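Local coordinates for protein hemin degrading factor (Pseudomonas aeruginosa, PDB 4MF9) that binds heme and probably takes part in heme trafficking and heme degradation, at residues A339-P342 / G343-E346; R351-A354 / E355-K358. All blocks are in the same frame, centred on the assembly; numbering follows the deposited sequence.

Interaction 1 of 2, residues A339-P342 / G343-E346; sequences ARKP and GEPE. With HEM (protoporphyrin IX containing Fe), chain C.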
loop_
_atom_site.group_PDB
_atom_site.type_symbol
_atom_site.label_atom_id
_atom_site.label_comp_id
_atom_site.label_asym_id
_atom_site.label_seq_id
_atom_site.Cartn_x
_atom_site.Cartn_y
_atom_site.Cartn_z
ATOM N N ALA A 339 -9.989 14.539 -4.860
ATOM C CA ALA A 339 -10.658 14.367 -3.580
ATOM C C ALA A 339 -12.167 14.518 -3.759
ATOM O O ALA A 339 -12.626 15.460 -4.403
ATOM C CB ALA A 339 -10.121 15.371 -2.570
ATOM N N ARG A 340 -12.930 13.622 -3.161
ATOM C CA ARG A 340 -14.363 13.566 -3.298
ATOM C C ARG A 340 -15.060 12.743 -2.189
ATOM O O ARG A 340 -14.574 11.736 -1.800
ATOM C CB ARG A 340 -14.640 13.002 -4.692
ATOM C CG ARG A 340 -15.949 12.335 -4.969
ATOM C CD ARG A 340 -15.906 11.730 -6.371
ATOM N NE ARG A 340 -15.921 10.274 -6.371
ATOM C CZ ARG A 340 -16.974 9.564 -6.048
ATOM N NH1 ARG A 340 -18.068 10.182 -5.742
ATOM N NH2 ARG A 340 -16.956 8.250 -6.085
ATOM N N LYS A 341 -16.264 13.136 -1.828
ATOM C CA LYS A 341 -17.080 12.393 -0.896
ATOM C C LYS A 341 -18.101 11.552 -1.605
ATOM O O LYS A 341 -18.660 11.981 -2.569
ATOM C CB LYS A 341 -17.829 13.333 -0.009
ATOM C CG LYS A 341 -16.971 14.037 0.983
ATOM C CD LYS A 341 -16.837 13.217 2.249
ATOM C CE LYS A 341 -18.176 12.947 2.937
ATOM N NZ LYS A 341 -19.172 14.032 2.724
ATOM N N PRO A 342 -18.400 10.391 -1.120
ATOM C CA PRO A 342 -19.375 9.612 -1.867
ATOM C C PRO A 342 -20.659 10.444 -1.886
ATOM O O PRO A 342 -20.967 10.999 -0.906
ATOM C CB PRO A 342 -19.469 8.314 -1.057
ATOM C CG PRO A 342 -18.353 8.374 -0.076
ATOM C CD PRO A 342 -18.107 9.816 0.188
ATOM N N GLY A 343 -21.278 10.573 -3.039
ATOM C CA GLY A 343 -22.371 11.480 -3.277
ATOM C C GLY A 343 -22.027 12.758 -3.989
ATOM O O GLY A 343 -22.881 13.377 -4.599
ATOM N N GLU A 344 -20.779 13.141 -3.948
ATOM C CA GLU A 344 -20.347 14.255 -4.718
ATOM C C GLU A 344 -19.709 13.738 -6.010
ATOM O O GLU A 344 -19.135 12.674 -6.048
ATOM C CB GLU A 344 -19.374 15.142 -3.960
ATOM C CG GLU A 344 -19.393 15.073 -2.453
ATOM C CD GLU A 344 -18.389 16.032 -1.891
ATOM O OE1 GLU A 344 -17.221 15.987 -2.263
ATOM O OE2 GLU A 344 -18.788 16.905 -1.143
ATOM N N PRO A 345 -19.858 14.510 -7.050
ATOM C CA PRO A 345 -19.172 14.275 -8.309
ATOM C C PRO A 345 -17.733 14.724 -8.161
ATOM O O PRO A 345 -17.463 15.439 -7.225
ATOM C CB PRO A 345 -19.900 15.217 -9.249
ATOM C CG PRO A 345 -20.303 16.317 -8.379
ATOM C CD PRO A 345 -20.761 15.656 -7.145
ATOM N N GLU A 346 -16.842 14.371 -9.055
ATOM C CA GLU A 346 -15.480 14.795 -8.922
ATOM C C GLU A 346 -15.397 16.271 -9.204
ATOM O O GLU A 346 -16.295 16.820 -9.768
ATOM C CB GLU A 346 -14.517 13.945 -9.772
ATOM C CG GLU A 346 -14.444 14.255 -11.265
ATOM C CD GLU A 346 -13.560 13.312 -12.054
ATOM O OE1 GLU A 346 -12.817 12.553 -11.471
ATOM O OE2 GLU A 346 -13.629 13.312 -13.282
HETATM C CHA HEM C . -11.995 4.282 -4.310
HETATM C CHB HEM C . -14.084 6.363 -0.604
HETATM C CHC HEM C . -14.731 2.037 1.392
HETATM C CHD HEM C . -11.618 0.231 -1.766
HETATM C C1A HEM C . -12.588 5.212 -3.505
HETATM C C2A HEM C . -12.794 6.583 -3.832
HETATM C C3A HEM C . -13.392 7.142 -2.808
HETATM C C4A HEM C . -13.515 6.153 -1.832
HETATM C CMA HEM C . -13.785 8.589 -2.712
HETATM C CAA HEM C . -12.460 7.295 -5.095
HETATM C CBA HEM C . -13.583 8.149 -5.738
HETATM C CGA HEM C . -14.575 7.209 -6.317
HETATM O O1A HEM C . -15.781 7.370 -6.151
HETATM O O2A HEM C . -14.146 6.280 -6.948
HETATM C C1B HEM C . -14.436 5.302 0.219
HETATM C C2B HEM C . -15.166 5.564 1.388
HETATM C C3B HEM C . -15.385 4.382 1.982
HETATM C C4B HEM C . -14.738 3.368 1.119
HETATM C CMB HEM C . -15.644 6.909 1.847
HETATM C CAB HEM C . -16.157 4.255 3.254
HETATM C CBB HEM C . -15.991 3.333 4.152
HETATM C C1C HEM C . -13.969 1.151 0.724
HETATM C C2C HEM C . -13.917 -0.203 0.983
HETATM C C3C HEM C . -13.038 -0.738 0.091
HETATM C C4C HEM C . -12.530 0.307 -0.731
HETATM C CMC HEM C . -14.700 -0.937 2.028
HETATM C CAC HEM C . -12.675 -2.133 0.016
HETATM C CBC HEM C . -11.666 -2.435 -0.746
HETATM C C1D HEM C . -11.471 1.200 -2.767
HETATM C C2D HEM C . -10.685 1.012 -4.025
HETATM C C3D HEM C . -10.821 2.142 -4.714
HETATM C C4D HEM C . -11.665 3.013 -3.888
HETATM C CMD HEM C . -9.886 -0.181 -4.502
HETATM C CAD HEM C . -10.206 2.445 -6.055
HETATM C CBD HEM C . -11.282 2.318 -7.132
HETATM C CGD HEM C . -10.884 2.226 -8.574
HETATM O O1D HEM C . -11.449 2.997 -9.320
HETATM O O2D HEM C . -10.083 1.419 -9.020
HETATM N NA HEM C . -13.032 4.967 -2.260
HETATM N NB HEM C . -14.198 3.991 0.073
HETATM N NC HEM C . -13.148 1.410 -0.293
HETATM N ND HEM C . -12.015 2.407 -2.749
HETATM FE FE HEM C . -13.082 3.122 -1.434
#

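Interaction 2 of 2, residues R351-A354 / E355-K358; sequences RELA and ESFK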
loop_
_atom_site.group_PDB
_atom_site.type_symbol
_atom_site.label_atom_id
_atom_site.label_comp_id
_atom_site.label_asym_id
_atom_site.label_seq_id
_atom_site.Cartn_x
_atom_site.Cartn_y
_atom_site.Cartn_z
ATOM N N ARG A 351 -10.453 17.171 -12.802
ATOM C CA ARG A 351 -10.708 16.607 -14.090
ATOM C C ARG A 351 -9.950 17.350 -15.142
ATOM O O ARG A 351 -9.411 16.782 -15.965
ATOM C CB ARG A 351 -12.204 16.510 -14.368
ATOM C CG ARG A 351 -12.528 16.129 -15.804
ATOM C CD ARG A 351 -14.015 15.982 -16.104
ATOM N NE ARG A 351 -14.712 15.041 -15.274
ATOM C CZ ARG A 351 -15.994 14.750 -15.316
ATOM N NH1 ARG A 351 -16.796 15.298 -16.203
ATOM N NH2 ARG A 351 -16.472 13.888 -14.465
ATOM N N GLU A 352 -9.882 18.650 -15.039
ATOM C CA GLU A 352 -9.117 19.441 -15.935
ATOM C C GLU A 352 -7.631 19.105 -15.894
ATOM O O GLU A 352 -7.035 18.976 -16.896
ATOM C CB GLU A 352 -9.340 20.920 -15.661
ATOM C CG GLU A 352 -8.386 21.800 -16.442
ATOM C CD GLU A 352 -8.506 23.256 -16.112
ATOM O OE1 GLU A 352 -8.261 24.056 -16.996
ATOM O OE2 GLU A 352 -8.836 23.594 -14.967
ATOM N N LEU A 353 -7.071 18.967 -14.717
ATOM C CA LEU A 353 -5.697 18.552 -14.661
ATOM C C LEU A 353 -5.435 17.155 -15.182
ATOM O O LEU A 353 -4.553 16.951 -15.947
ATOM C CB LEU A 353 -5.173 18.690 -13.261
ATOM C CG LEU A 353 -3.723 18.297 -12.963
ATOM C CD1 LEU A 353 -2.746 18.978 -13.864
ATOM C CD2 LEU A 353 -3.395 18.592 -11.531
ATOM N N ALA A 354 -6.271 16.225 -14.797
ATOM C CA ALA A 354 -6.185 14.835 -15.252
ATOM C C ALA A 354 -6.276 14.714 -16.782
ATOM O O ALA A 354 -5.671 13.824 -17.379
ATOM C CB ALA A 354 -7.275 14.012 -14.600
ATOM N N GLU A 355 -7.058 15.550 -17.400
ATOM C CA GLU A 355 -7.172 15.527 -18.863
ATOM C C GLU A 355 -6.200 16.438 -19.597
ATOM O O GLU A 355 -6.087 16.361 -20.749
ATOM C CB GLU A 355 -8.578 15.849 -19.328
ATOM C CG GLU A 355 -9.747 15.086 -18.750
ATOM C CD GLU A 355 -10.129 13.884 -19.584
ATOM O OE1 GLU A 355 -9.355 13.519 -20.454
ATOM O OE2 GLU A 355 -11.205 13.367 -19.415
ATOM N N SER A 356 -5.495 17.294 -18.890
ATOM C CA SER A 356 -4.618 18.269 -19.545
ATOM C C SER A 356 -3.446 17.612 -20.264
ATOM O O SER A 356 -2.854 18.206 -21.168
ATOM C CB SER A 356 -4.110 19.310 -18.545
ATOM O OG SER A 356 -3.175 18.747 -17.642
ATOM N N PHE A 357 -3.120 16.379 -19.887
ATOM C CA PHE A 357 -1.934 15.728 -20.438
ATOM C C PHE A 357 -2.251 14.930 -21.697
ATOM O O PHE A 357 -3.282 14.258 -21.780
ATOM C CB PHE A 357 -1.225 14.877 -19.369
ATOM C CG PHE A 357 -0.531 15.695 -18.315
ATOM C CD1 PHE A 357 0.815 15.998 -18.433
ATOM C CD2 PHE A 357 -1.230 16.184 -17.223
ATOM C CE1 PHE A 357 1.455 16.766 -17.473
ATOM C CE2 PHE A 357 -0.596 16.952 -16.255
ATOM C CZ PHE A 357 0.745 17.241 -16.381
ATOM N N LYS A 358 -1.376 15.006 -22.689
ATOM C CA LYS A 358 -1.614 14.394 -23.954
ATOM C C LYS A 358 -1.418 12.877 -23.979
ATOM O O LYS A 358 -0.430 12.399 -23.603
ATOM C CB LYS A 358 -0.794 15.099 -25.052
ATOM C CG LYS A 358 -0.919 16.613 -25.022
ATOM C CD LYS A 358 -0.836 17.272 -26.400
ATOM C CE LYS A 358 -0.788 18.797 -26.360
ATOM N NZ LYS A 358 -1.421 19.361 -25.154
#

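Interaction 1 of 2, residues A339-P342 / G343-E346
A type II beta turn from Lys341 to Glu344 follows Arg340 in the loop between strand 332-338 and helix 348-355 of this HemS-family protein, and Arg340 and Pro342 both belong to the heme pocket. The turn closes in the usual way, with Glu344 N donating to Lys341 O over 2.8 Å, and Gly343 takes the positive-phi place (101°), where a side chain would collide with the carbonyl oxygen of Pro342. A second bond runs back across the turn: Lys341 N reaches Glu344 OE1 at 3.0 Å, approaching from above the carboxylate plane. The glutamate side chain, extended beyond CG, lies across Lys341, its CD 3.3 Å from Lys341 CB. Arg340 points its guanidinium at the heme. Its CG lies anti to the backbone N (chi1 157°), and a bend at chi3 turns the guanidinium so that Glu344 O sits at its edge and in its plane. Arg340 NH1 donates to that oxygen at 2.7 Å and also to Asp317, a grip that should limit rotation of the head group. The heme propionate lies on the NE and NH2 side of the guanidinium: Arg340 NH2 and O1A are modelled too close for an ordinary ion pair, so the exact geometry there is doubtful, although Arg340 does belong to the heme-binding site. Pro342 adds an apolar touch, its CG lying 3.6 Å from the heme methyl CMB.

Interaction 2 of 2, residues R351-A354 / E355-K358
Leu353 O takes two bonds from a single residue, Ser356, toward the C-terminal end of helix 348-355. The hydroxyl OG donates to Leu353 O over 2.8 Å and lies only slightly off the carbonyl plane, whereas Ser356 N reaches the same oxygen at 3.1 Å from well above that plane. The bond one residue earlier, Glu355 N to Arg351 O at 3.0 Å, spans four residues. The torsion that sets OG between the backbone N and the carbonyl carbon (chi1 71°) turns the hydroxyl to Leu353 O, which the amide of the same residue also reaches. Arg351 and Glu355 run side by side in the same direction, yet make no salt bridge with each other: NE of Arg351 and OE2 of Glu355 are 5.7 Å apart, and the guanidinium and carboxylate planes stand at 83°. Each charge looks elsewhere, Arg351 to Glu346 and Glu355 to Arg312, so that the two mainly share their aliphatic stems, with CG to CG at 4.2 Å. Ala354 O, meanwhile, accepts from Arg310 and Trp323, and the Trp323 ring meets that of Phe357 nearly at right angles. Leu353, which also packs on helix 247-258, lies alongside Phe357: its CD1 touches the ring at CE2, 3.8 Å away, while Leu353 O approaches the ring edge at CD2, at 3.6 Å.

Both interactions are local contacts within consecutive residues of the second HemS/ChuX range, and they follow in series, with centres about 18 Å apart. Interaction 1 is partly buried, its Arg340 lying beside the heme while the turn itself is exposed; interaction 2 lies at the surface, where helix 348-355 is packed on strand 320-326 and helix 247-258. Their chemistry follows their place: a turn bonded through main chain and carboxylate beside a ligand, against a helix end held by a serine, an apolar pair and charges paired with neighbouring elements of the same chain. A salt bridge joins them directly, Glu346 OE2 meeting Arg351 NE at 2.9 Å, and Thr321 OG1 also bonds to that carboxylate oxygen.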